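Local coordinates for protein proline dipeptidase (Streptococcus pneumoniae, PDB 3PN9) that probably takes part in hydrolysing dipeptides with a C-terminal proline, as the N-terminal domain of a prolidase, at residues Q44-F58 and P84-F97. Sequence-based numbering, arbitrary orientation.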
ATOM      1  N   GLN A  44     -15.261 -22.469 -19.235  1.00 18.61           N
ATOM      2  CA  GLN A  44     -14.741 -21.287 -18.548  1.00 20.03           C
ATOM      3  C   GLN A  44     -14.175 -21.660 -17.173  1.00 19.64           C
ATOM      4  O   GLN A  44     -14.769 -22.459 -16.387  1.00 17.87           O
ATOM      5  CB  GLN A  44     -15.803 -20.201 -18.411  1.00 18.43           C
ATOM      6  CG  GLN A  44     -16.459 -19.843 -19.852  1.00 20.46           C
ATOM      7  CD  GLN A  44     -15.408 -19.387 -20.790  1.00 24.23           C
ATOM      8  OE1 GLN A  44     -14.376 -18.740 -20.359  1.00 17.30           O
ATOM      9  NE2 GLN A  44     -15.620 -19.632 -22.069  1.00 19.81           N
HETATM   10  N   MSE A  45     -13.002 -21.094 -16.884  1.00 17.09           N
HETATM   11  CA  MSE A  45     -12.486 -21.150 -15.518  1.00 13.94           C
HETATM   12  C   MSE A  45     -11.810 -19.781 -15.289  1.00 16.16           C
HETATM   13  O   MSE A  45     -11.105 -19.326 -16.194  1.00 15.17           O
HETATM   14  CB  MSE A  45     -11.435 -22.278 -15.401  1.00 14.67           C
HETATM   15  CG  MSE A  45     -10.778 -22.183 -13.950  1.00 19.34           C
HETATM   16 SE   MSE A  45      -9.599 -23.685 -13.613  1.00 26.89          SE
HETATM   17  CE  MSE A  45      -8.252 -23.450 -15.094  1.00 18.92           C
ATOM     18  N   PHE A  46     -12.074 -19.125 -14.162  1.00 15.00           N
ATOM     19  CA  PHE A  46     -11.369 -17.899 -13.820  1.00 15.56           C
ATOM     20  C   PHE A  46     -11.130 -17.899 -12.332  1.00 15.86           C
ATOM     21  O   PHE A  46     -11.992 -18.375 -11.534  1.00 15.96           O
ATOM     22  CB  PHE A  46     -12.200 -16.613 -14.121  1.00 15.72           C
ATOM     23  CG  PHE A  46     -12.519 -16.431 -15.580  1.00 16.97           C
ATOM     24  CD1 PHE A  46     -11.572 -15.915 -16.440  1.00 12.76           C
ATOM     25  CD2 PHE A  46     -13.819 -16.823 -16.079  1.00 14.39           C
ATOM     26  CE1 PHE A  46     -11.837 -15.713 -17.835  1.00 12.92           C
ATOM     27  CE2 PHE A  46     -14.083 -16.668 -17.463  1.00 16.71           C
ATOM     28  CZ  PHE A  46     -13.138 -16.076 -18.316  1.00 14.89           C
ATOM     29  N   LEU A  47      -9.998 -17.312 -11.926  1.00 15.68           N
ATOM     30  CA  LEU A  47      -9.873 -16.928 -10.469  1.00 14.87           C
ATOM     31  C   LEU A  47     -10.116 -15.405 -10.395  1.00 15.02           C
ATOM     32  O   LEU A  47      -9.494 -14.595 -11.133  1.00 15.01           O
ATOM     33  CB  LEU A  47      -8.439 -17.273  -9.969  1.00 17.46           C
ATOM     34  CG  LEU A  47      -8.109 -16.713  -8.554  1.00 16.08           C
ATOM     35  CD1 LEU A  47      -8.954 -17.579  -7.632  1.00 15.77           C
ATOM     36  CD2 LEU A  47      -6.578 -16.901  -8.267  1.00 17.13           C
ATOM     37  N   PHE A  48     -11.075 -14.976  -9.576  1.00 11.35           N
ATOM     38  CA  PHE A  48     -11.300 -13.563  -9.439  1.00 12.87           C
ATOM     39  C   PHE A  48     -10.691 -13.124  -8.091  1.00 13.25           C
ATOM     40  O   PHE A  48     -11.144 -13.619  -7.037  1.00 17.93           O
ATOM     41  CB  PHE A  48     -12.801 -13.265  -9.361  1.00 12.35           C
ATOM     42  CG  PHE A  48     -13.481 -13.577 -10.693  1.00 14.52           C
ATOM     43  CD1 PHE A  48     -13.460 -12.628 -11.701  1.00 14.00           C
ATOM     44  CD2 PHE A  48     -14.033 -14.874 -10.936  1.00 14.41           C
ATOM     45  CE1 PHE A  48     -14.065 -12.933 -12.960  1.00 18.48           C
ATOM     46  CE2 PHE A  48     -14.659 -15.151 -12.179  1.00 15.10           C
ATOM     47  CZ  PHE A  48     -14.649 -14.168 -13.191  1.00 13.77           C
ATOM     48  N   VAL A  49      -9.683 -12.257  -8.128  1.00 14.46           N
ATOM     49  CA  VAL A  49      -9.111 -11.787  -6.835  1.00 14.03           C
ATOM     50  C   VAL A  49      -9.713 -10.401  -6.669  1.00 15.05           C
ATOM     51  O   VAL A  49      -9.431  -9.497  -7.446  1.00 15.18           O
ATOM     52  CB  VAL A  49      -7.560 -11.673  -6.889  1.00 16.97           C
ATOM     53  CG1 VAL A  49      -7.046 -11.332  -5.430  1.00 11.54           C
ATOM     54  CG2 VAL A  49      -6.924 -13.075  -7.327  1.00 15.11           C
ATOM     55  N   LEU A  50     -10.593 -10.288  -5.702  1.00 15.69           N
ATOM     56  CA  LEU A  50     -11.308  -9.078  -5.458  1.00 16.44           C
ATOM     57  C   LEU A  50     -10.488  -8.198  -4.486  1.00 18.05           C
ATOM     58  O   LEU A  50      -9.758  -8.741  -3.671  1.00 17.58           O
ATOM     59  CB  LEU A  50     -12.626  -9.469  -4.710  1.00 15.70           C
ATOM     60  CG  LEU A  50     -13.597 -10.222  -5.715  1.00 18.85           C
ATOM     61  CD1 LEU A  50     -14.709 -11.063  -4.979  1.00 20.48           C
ATOM     62  CD2 LEU A  50     -14.273  -9.102  -6.577  1.00 18.79           C
ATOM     63  N   ALA A  51     -10.711  -6.874  -4.507  1.00 19.13           N
ATOM     64  CA  ALA A  51      -9.821  -5.971  -3.748  1.00 21.60           C
ATOM     65  C   ALA A  51     -10.065  -6.148  -2.271  1.00 23.53           C
ATOM     66  O   ALA A  51      -9.099  -6.085  -1.479  1.00 22.97           O
ATOM     67  CB  ALA A  51     -10.058  -4.499  -4.103  1.00 19.49           C
ATOM     68  N   ASP A  52     -11.327  -6.347  -1.885  1.00 23.14           N
ATOM     69  CA  ASP A  52     -11.646  -6.216  -0.464  1.00 24.71           C
ATOM     70  C   ASP A  52     -12.385  -7.368   0.116  1.00 22.63           C
ATOM     71  O   ASP A  52     -12.966  -7.220   1.219  1.00 19.93           O
ATOM     72  CB  ASP A  52     -12.517  -4.915  -0.208  1.00 28.55           C
ATOM     73  CG  ASP A  52     -11.813  -3.633  -0.665  1.00 36.51           C
ATOM     74  OD1 ASP A  52     -10.542  -3.487  -0.512  1.00 45.01           O
ATOM     75  OD2 ASP A  52     -12.511  -2.731  -1.190  1.00 43.71           O
ATOM     76  N   GLN A  53     -12.340  -8.535  -0.517  1.00 19.11           N
ATOM     77  CA  GLN A  53     -12.912  -9.676   0.145  1.00 18.91           C
ATOM     78  C   GLN A  53     -12.211 -10.880  -0.384  1.00 17.48           C
ATOM     79  O   GLN A  53     -11.397 -10.739  -1.311  1.00 16.94           O
ATOM     80  CB  GLN A  53     -14.454  -9.763  -0.132  1.00 20.42           C
ATOM     81  CG  GLN A  53     -14.850  -9.844  -1.616  1.00 21.76           C
ATOM     82  CD  GLN A  53     -16.400  -9.766  -1.709  1.00 26.39           C
ATOM     83  OE1 GLN A  53     -16.951  -8.698  -1.530  1.00 27.51           O
ATOM     84  NE2 GLN A  53     -17.041 -10.885  -1.862  1.00 23.41           N
ATOM     85  N   GLU A  54     -12.547 -12.058   0.090  1.00 16.87           N
ATOM     86  CA  GLU A  54     -11.814 -13.278  -0.337  1.00 19.75           C
ATOM     87  C   GLU A  54     -12.007 -13.530  -1.842  1.00 19.28           C
ATOM     88  O   GLU A  54     -13.030 -13.075  -2.420  1.00 18.52           O
ATOM     89  CB  GLU A  54     -12.386 -14.522   0.351  1.00 19.95           C
ATOM     90  CG  GLU A  54     -11.721 -14.784   1.718  1.00 30.06           C
ATOM     91  CD  GLU A  54     -12.095 -16.245   2.255  1.00 35.64           C
ATOM     92  OE1 GLU A  54     -11.230 -17.195   2.333  1.00 40.28           O
ATOM     93  OE2 GLU A  54     -13.287 -16.365   2.516  1.00 33.40           O
ATOM     94  N   PRO A  55     -11.095 -14.301  -2.471  1.00 17.69           N
ATOM     95  CA  PRO A  55     -11.251 -14.461  -3.934  1.00 16.63           C
ATOM     96  C   PRO A  55     -12.435 -15.458  -4.254  1.00 17.48           C
ATOM     97  O   PRO A  55     -12.980 -16.114  -3.349  1.00 16.24           O
ATOM     98  CB  PRO A  55     -10.002 -15.211  -4.331  1.00 17.58           C
ATOM     99  CG  PRO A  55      -8.985 -14.957  -3.229  1.00 20.42           C
ATOM    100  CD  PRO A  55      -9.789 -14.765  -1.948  1.00 17.15           C
ATOM    101  N   LEU A  56     -12.769 -15.595  -5.534  1.00 18.29           N
ATOM    102  CA  LEU A  56     -13.780 -16.580  -5.965  1.00 17.76           C
ATOM    103  C   LEU A  56     -13.110 -17.392  -7.043  1.00 16.49           C
ATOM    104  O   LEU A  56     -12.666 -16.847  -8.082  1.00 16.74           O
ATOM    105  CB  LEU A  56     -15.043 -15.796  -6.500  1.00 18.59           C
ATOM    106  CG  LEU A  56     -15.938 -16.757  -7.404  1.00 22.69           C
ATOM    107  CD1 LEU A  56     -16.589 -17.685  -6.321  1.00 20.65           C
ATOM    108  CD2 LEU A  56     -16.952 -15.864  -8.049  1.00 27.26           C
ATOM    109  N   LEU A  57     -13.106 -18.700  -6.912  1.00 14.73           N
ATOM    110  CA  LEU A  57     -12.589 -19.481  -8.006  1.00 15.48           C
ATOM    111  C   LEU A  57     -13.840 -20.014  -8.775  1.00 17.89           C
ATOM    112  O   LEU A  57     -14.692 -20.710  -8.186  1.00 19.13           O
ATOM    113  CB  LEU A  57     -11.763 -20.640  -7.448  1.00 15.38           C
ATOM    114  CG  LEU A  57     -11.210 -21.690  -8.464  1.00 16.24           C
ATOM    115  CD1 LEU A  57     -10.502 -21.128  -9.791  1.00 18.23           C
ATOM    116  CD2 LEU A  57     -10.302 -22.726  -7.721  1.00 22.55           C
ATOM    117  N   PHE A  58     -13.892 -19.750 -10.088  1.00 17.44           N
ATOM    118  CA  PHE A  58     -15.087 -20.178 -10.896  1.00 16.96           C
ATOM    119  C   PHE A  58     -14.660 -21.271 -11.845  1.00 18.49           C
ATOM    120  O   PHE A  58     -13.709 -21.056 -12.585  1.00 16.58           O
ATOM    121  CB  PHE A  58     -15.581 -18.955 -11.690  1.00 15.52           C
ATOM    122  CG  PHE A  58     -16.833 -19.270 -12.542  1.00 18.85           C
ATOM    123  CD1 PHE A  58     -18.108 -19.277 -11.964  1.00 19.58           C
ATOM    124  CD2 PHE A  58     -16.669 -19.605 -13.895  1.00 17.11           C
ATOM    125  CE1 PHE A  58     -19.282 -19.556 -12.812  1.00 21.06           C
ATOM    126  CE2 PHE A  58     -17.787 -19.877 -14.730  1.00 18.53           C
ATOM    127  CZ  PHE A  58     -19.062 -19.843 -14.201  1.00 19.39           C
ATOM    128  N   PRO A  84     -22.237 -19.197 -18.530  1.00 20.32           N
ATOM    129  CA  PRO A  84     -21.132 -18.890 -17.486  1.00 20.10           C
ATOM    130  C   PRO A  84     -21.063 -17.369 -17.155  1.00 17.69           C
ATOM    131  O   PRO A  84     -20.816 -17.025 -16.028  1.00 19.26           O
ATOM    132  CB  PRO A  84     -19.874 -19.431 -18.184  1.00 19.35           C
ATOM    133  CG  PRO A  84     -20.117 -19.308 -19.730  1.00 21.52           C
ATOM    134  CD  PRO A  84     -21.692 -19.717 -19.819  1.00 18.83           C
ATOM    135  N   TRP A  85     -21.211 -16.470 -18.135  1.00 17.33           N
ATOM    136  CA  TRP A  85     -21.119 -15.028 -17.859  1.00 19.72           C
ATOM    137  C   TRP A  85     -22.170 -14.593 -16.827  1.00 22.03           C
ATOM    138  O   TRP A  85     -21.879 -13.771 -15.974  1.00 19.39           O
ATOM    139  CB  TRP A  85     -21.233 -14.227 -19.153  1.00 18.16           C
ATOM    140  CG  TRP A  85     -20.345 -14.928 -20.204  1.00 21.60           C
ATOM    141  CD1 TRP A  85     -20.765 -15.548 -21.380  1.00 24.24           C
ATOM    142  CD2 TRP A  85     -18.889 -15.125 -20.150  1.00 20.75           C
ATOM    143  NE1 TRP A  85     -19.672 -16.084 -22.044  1.00 22.50           N
ATOM    144  CE2 TRP A  85     -18.511 -15.815 -21.357  1.00 22.99           C
ATOM    145  CE3 TRP A  85     -17.872 -14.704 -19.250  1.00 26.04           C
ATOM    146  CZ2 TRP A  85     -17.154 -16.216 -21.642  1.00 19.72           C
ATOM    147  CZ3 TRP A  85     -16.511 -15.067 -19.524  1.00 18.88           C
ATOM    148  CH2 TRP A  85     -16.172 -15.861 -20.691  1.00 18.31           C
ATOM    149  N   GLN A  86     -23.440 -15.071 -16.982  1.00 21.18           N
ATOM    150  CA  GLN A  86     -24.463 -14.638 -16.058  1.00 22.57           C
ATOM    151  C   GLN A  86     -24.212 -15.243 -14.753  1.00 19.04           C
ATOM    152  O   GLN A  86     -24.461 -14.624 -13.741  1.00 19.67           O
ATOM    153  CB  GLN A  86     -25.909 -15.103 -16.545  1.00 24.55           C
ATOM    154  CG  GLN A  86     -26.357 -14.068 -17.743  1.00 34.23           C
ATOM    155  CD  GLN A  86     -26.158 -12.559 -17.420  1.00 43.05           C
ATOM    156  OE1 GLN A  86     -25.465 -11.847 -18.184  1.00 44.88           O
ATOM    157  NE2 GLN A  86     -26.756 -12.069 -16.298  1.00 44.05           N
ATOM    158  N   LYS A  87     -23.717 -16.465 -14.745  1.00 18.39           N
ATOM    159  CA  LYS A  87     -23.497 -17.105 -13.476  1.00 20.45           C
ATOM    160  C   LYS A  87     -22.320 -16.363 -12.673  1.00 20.84           C
ATOM    161  O   LYS A  87     -22.359 -16.197 -11.447  1.00 20.25           O
ATOM    162  CB  LYS A  87     -23.066 -18.547 -13.740  1.00 21.66           C
ATOM    163  CG  LYS A  87     -22.855 -19.278 -12.436  1.00 26.60           C
ATOM    164  CD  LYS A  87     -23.921 -20.314 -12.217  1.00 36.14           C
ATOM    165  CE  LYS A  87     -23.775 -20.869 -10.848  1.00 37.14           C
ATOM    166  NZ  LYS A  87     -24.505 -22.112 -10.873  1.00 38.97           N
ATOM    167  N   ILE A  88     -21.300 -15.940 -13.410  1.00 19.63           N
ATOM    168  CA  ILE A  88     -20.136 -15.209 -12.765  1.00 17.49           C
ATOM    169  C   ILE A  88     -20.709 -13.919 -12.251  1.00 18.09           C
ATOM    170  O   ILE A  88     -20.475 -13.544 -11.097  1.00 20.00           O
ATOM    171  CB  ILE A  88     -19.080 -14.881 -13.900  1.00 15.75           C
ATOM    172  CG1 ILE A  88     -18.282 -16.196 -14.206  1.00 12.90           C
ATOM    173  CG2 ILE A  88     -18.102 -13.764 -13.380  1.00 17.29           C
ATOM    174  CD1 ILE A  88     -17.483 -16.132 -15.566  1.00 17.61           C
ATOM    175  N   LYS A  89     -21.466 -13.196 -13.089  1.00 17.31           N
ATOM    176  CA  LYS A  89     -21.949 -11.888 -12.620  1.00 21.09           C
ATOM    177  C   LYS A  89     -22.789 -11.956 -11.333  1.00 23.87           C
ATOM    178  O   LYS A  89     -22.703 -11.070 -10.461  1.00 22.96           O
ATOM    179  CB  LYS A  89     -22.758 -11.240 -13.740  1.00 20.68           C
ATOM    180  CG  LYS A  89     -23.085  -9.742 -13.438  1.00 24.40           C
ATOM    181  CD  LYS A  89     -23.771  -9.174 -14.718  1.00 33.26           C
ATOM    182  CE  LYS A  89     -23.861  -7.682 -14.552  1.00 41.62           C
ATOM    183  NZ  LYS A  89     -24.120  -7.268 -15.909  1.00 47.08           N
ATOM    184  N   HIS A  90     -23.594 -13.012 -11.213  1.00 25.94           N
ATOM    185  CA  HIS A  90     -24.443 -13.198 -10.009  1.00 28.67           C
ATOM    186  C   HIS A  90     -23.593 -13.761  -8.886  1.00 27.40           C
ATOM    187  O   HIS A  90     -23.879 -13.496  -7.743  1.00 25.17           O
ATOM    188  CB  HIS A  90     -25.620 -14.222 -10.303  1.00 31.32           C
ATOM    189  CG  HIS A  90     -26.608 -13.775 -11.384  1.00 43.45           C
ATOM    190  ND1 HIS A  90     -26.465 -12.617 -12.154  1.00 52.97           N
ATOM    191  CD2 HIS A  90     -27.743 -14.385 -11.862  1.00 52.72           C
ATOM    192  CE1 HIS A  90     -27.460 -12.530 -13.033  1.00 54.62           C
ATOM    193  NE2 HIS A  90     -28.258 -13.581 -12.866  1.00 53.58           N
ATOM    194  N   ALA A  91     -22.534 -14.532  -9.172  1.00 23.45           N
ATOM    195  CA  ALA A  91     -21.747 -15.033  -8.039  1.00 23.89           C
ATOM    196  C   ALA A  91     -20.808 -13.961  -7.410  1.00 24.30           C
ATOM    197  O   ALA A  91     -20.495 -14.053  -6.212  1.00 24.39           O
ATOM    198  CB  ALA A  91     -20.966 -16.279  -8.450  1.00 23.07           C
ATOM    199  N   LEU A  92     -20.366 -12.980  -8.207  1.00 23.63           N
ATOM    200  CA  LEU A  92     -19.491 -11.917  -7.725  1.00 23.14           C
ATOM    201  C   LEU A  92     -20.349 -10.967  -6.825  1.00 26.39           C
ATOM    202  O   LEU A  92     -21.587 -10.904  -6.988  1.00 24.57           O
ATOM    203  CB  LEU A  92     -18.897 -11.078  -8.869  1.00 21.11           C
ATOM    204  CG  LEU A  92     -17.832 -11.935  -9.621  1.00 20.69           C
ATOM    205  CD1 LEU A  92     -17.414 -11.254 -10.971  1.00 19.43           C
ATOM    206  CD2 LEU A  92     -16.550 -12.192  -8.732  1.00 22.32           C
ATOM    207  N   PRO A  93     -19.686 -10.227  -5.911  1.00 25.67           N
ATOM    208  CA  PRO A  93     -20.409  -9.187  -5.150  1.00 28.23           C
ATOM    209  C   PRO A  93     -20.984  -8.202  -6.160  1.00 29.22           C
ATOM    210  O   PRO A  93     -20.408  -7.986  -7.255  1.00 25.87           O
ATOM    211  CB  PRO A  93     -19.312  -8.510  -4.296  1.00 28.03           C
ATOM    212  CG  PRO A  93     -18.003  -8.881  -5.086  1.00 25.22           C
ATOM    213  CD  PRO A  93     -18.255 -10.272  -5.586  1.00 24.80           C
ATOM    214  N   GLN A  94     -22.096  -7.566  -5.798  1.00 29.48           N
ATOM    215  CA  GLN A  94     -22.722  -6.630  -6.758  1.00 31.07           C
ATOM    216  C   GLN A  94     -22.090  -5.266  -6.617  1.00 33.25           C
ATOM    217  O   GLN A  94     -22.716  -4.383  -6.041  1.00 33.48           O
ATOM    218  CB  GLN A  94     -24.268  -6.552  -6.454  1.00 33.20           C
ATOM    219  CG  GLN A  94     -24.927  -7.993  -6.542  1.00 34.12           C
ATOM    220  CD  GLN A  94     -24.732  -8.644  -7.959  1.00 40.13           C
ATOM    221  OE1 GLN A  94     -25.269  -8.165  -8.938  1.00 44.03           O
ATOM    222  NE2 GLN A  94     -23.936  -9.707  -8.053  1.00 30.93           N
ATOM    223  N   LEU A  95     -20.846  -5.066  -7.089  1.00 31.49           N
ATOM    224  CA  LEU A  95     -20.126  -3.799  -6.799  1.00 31.65           C
ATOM    225  C   LEU A  95     -20.133  -3.018  -8.103  1.00 31.42           C
ATOM    226  O   LEU A  95     -20.510  -3.535  -9.140  1.00 31.85           O
ATOM    227  CB  LEU A  95     -18.612  -4.074  -6.425  1.00 30.09           C
ATOM    228  CG  LEU A  95     -18.436  -4.977  -5.210  1.00 33.29           C
ATOM    229  CD1 LEU A  95     -16.990  -5.302  -4.827  1.00 35.91           C
ATOM    230  CD2 LEU A  95     -19.259  -4.481  -3.992  1.00 36.72           C
ATOM    231  N   ASP A  96     -19.586  -1.832  -8.070  1.00 30.41           N
ATOM    232  CA  ASP A  96     -19.377  -1.076  -9.282  1.00 32.46           C
ATOM    233  C   ASP A  96     -17.919  -1.382  -9.702  1.00 29.63           C
ATOM    234  O   ASP A  96     -16.968  -0.897  -9.051  1.00 29.90           O
ATOM    235  CB  ASP A  96     -19.505   0.404  -8.914  1.00 33.27           C
ATOM    236  CG  ASP A  96     -19.373   1.283 -10.116  1.00 40.63           C
ATOM    237  OD1 ASP A  96     -19.316   0.703 -11.230  1.00 44.96           O
ATOM    238  OD2 ASP A  96     -19.284   2.537  -9.961  1.00 47.07           O
ATOM    239  N   PHE A  97     -17.719  -2.252 -10.698  1.00 27.62           N
ATOM    240  CA  PHE A  97     -16.340  -2.581 -11.110  1.00 24.79           C
ATOM    241  C   PHE A  97     -15.860  -1.529 -12.081  1.00 25.23           C
ATOM    242  O   PHE A  97     -16.200  -1.593 -13.246  1.00 28.32           O
ATOM    243  CB  PHE A  97     -16.273  -4.010 -11.661  1.00 23.87           C
ATOM    244  CG  PHE A  97     -16.609  -5.073 -10.613  1.00 23.23           C
ATOM    245  CD1 PHE A  97     -15.614  -5.560  -9.778  1.00 20.65           C
ATOM    246  CD2 PHE A  97     -17.909  -5.633 -10.517  1.00 18.68           C
ATOM    247  CE1 PHE A  97     -15.873  -6.538  -8.795  1.00 20.20           C
ATOM    248  CE2 PHE A  97     -18.186  -6.608  -9.573  1.00 18.43           C
ATOM    249  CZ  PHE A  97     -17.164  -7.082  -8.667  1.00 27.63           C
TER
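I88 meets three phenylalanines of the hairpin with three different carbons. Its CG1 stands 3.5 Å from the centroid of the F58 ring and only 1° off the ring normal, a CH-pi contact over the centre of one face. The CG2 branch instead reaches F48 CZ at 3.5 Å, while CD1 lies against F46 CD2. With CG1 of I88 beside the backbone N and anti to the carbonyl carbon, the two branches part between F58 and F48. F58 also receives K87 CG at its edge, 3.6 Å from CE1, so two neighbouring helix residues address a face and the rim of one ring. Farther along, L92 CD2 packs on F48 CG and on L56 CD2 (3.8 Å), and the CD1 methyl of L50 reaches P93 CD at 3.7 Å.

At the other end, W85 CZ3 approaches F46 CE2 to 3.6 Å; their six-membered rings meet rim to rim with planes 50° apart, which is not a stack. The bent chain of Q44 lays CG on P84 CG and brings its amide against W85, OE1 lying 3.4 Å from CH2.

No hydrogen bond crosses the interface: helix 84-91 packs on one side of the antiparallel strands 46-50 and 56-60, within the mixed sheet of a creatinase/prolidase N-terminal domain. The helix axis runs at 25° to strand 46-50 and close to antiparallel to strand 56-58.

Reciprocal backbone bonds between F46 and F58, and between F48 and L56, pair the two strands in register, and the CB atoms of all four residues point toward the helix segment. Beyond them, V118 of helix 109-118 touches both I88 and L92, V23 of strand 21-24 touches F46 and F48, and the K87 ammonium forms a salt bridge with E82.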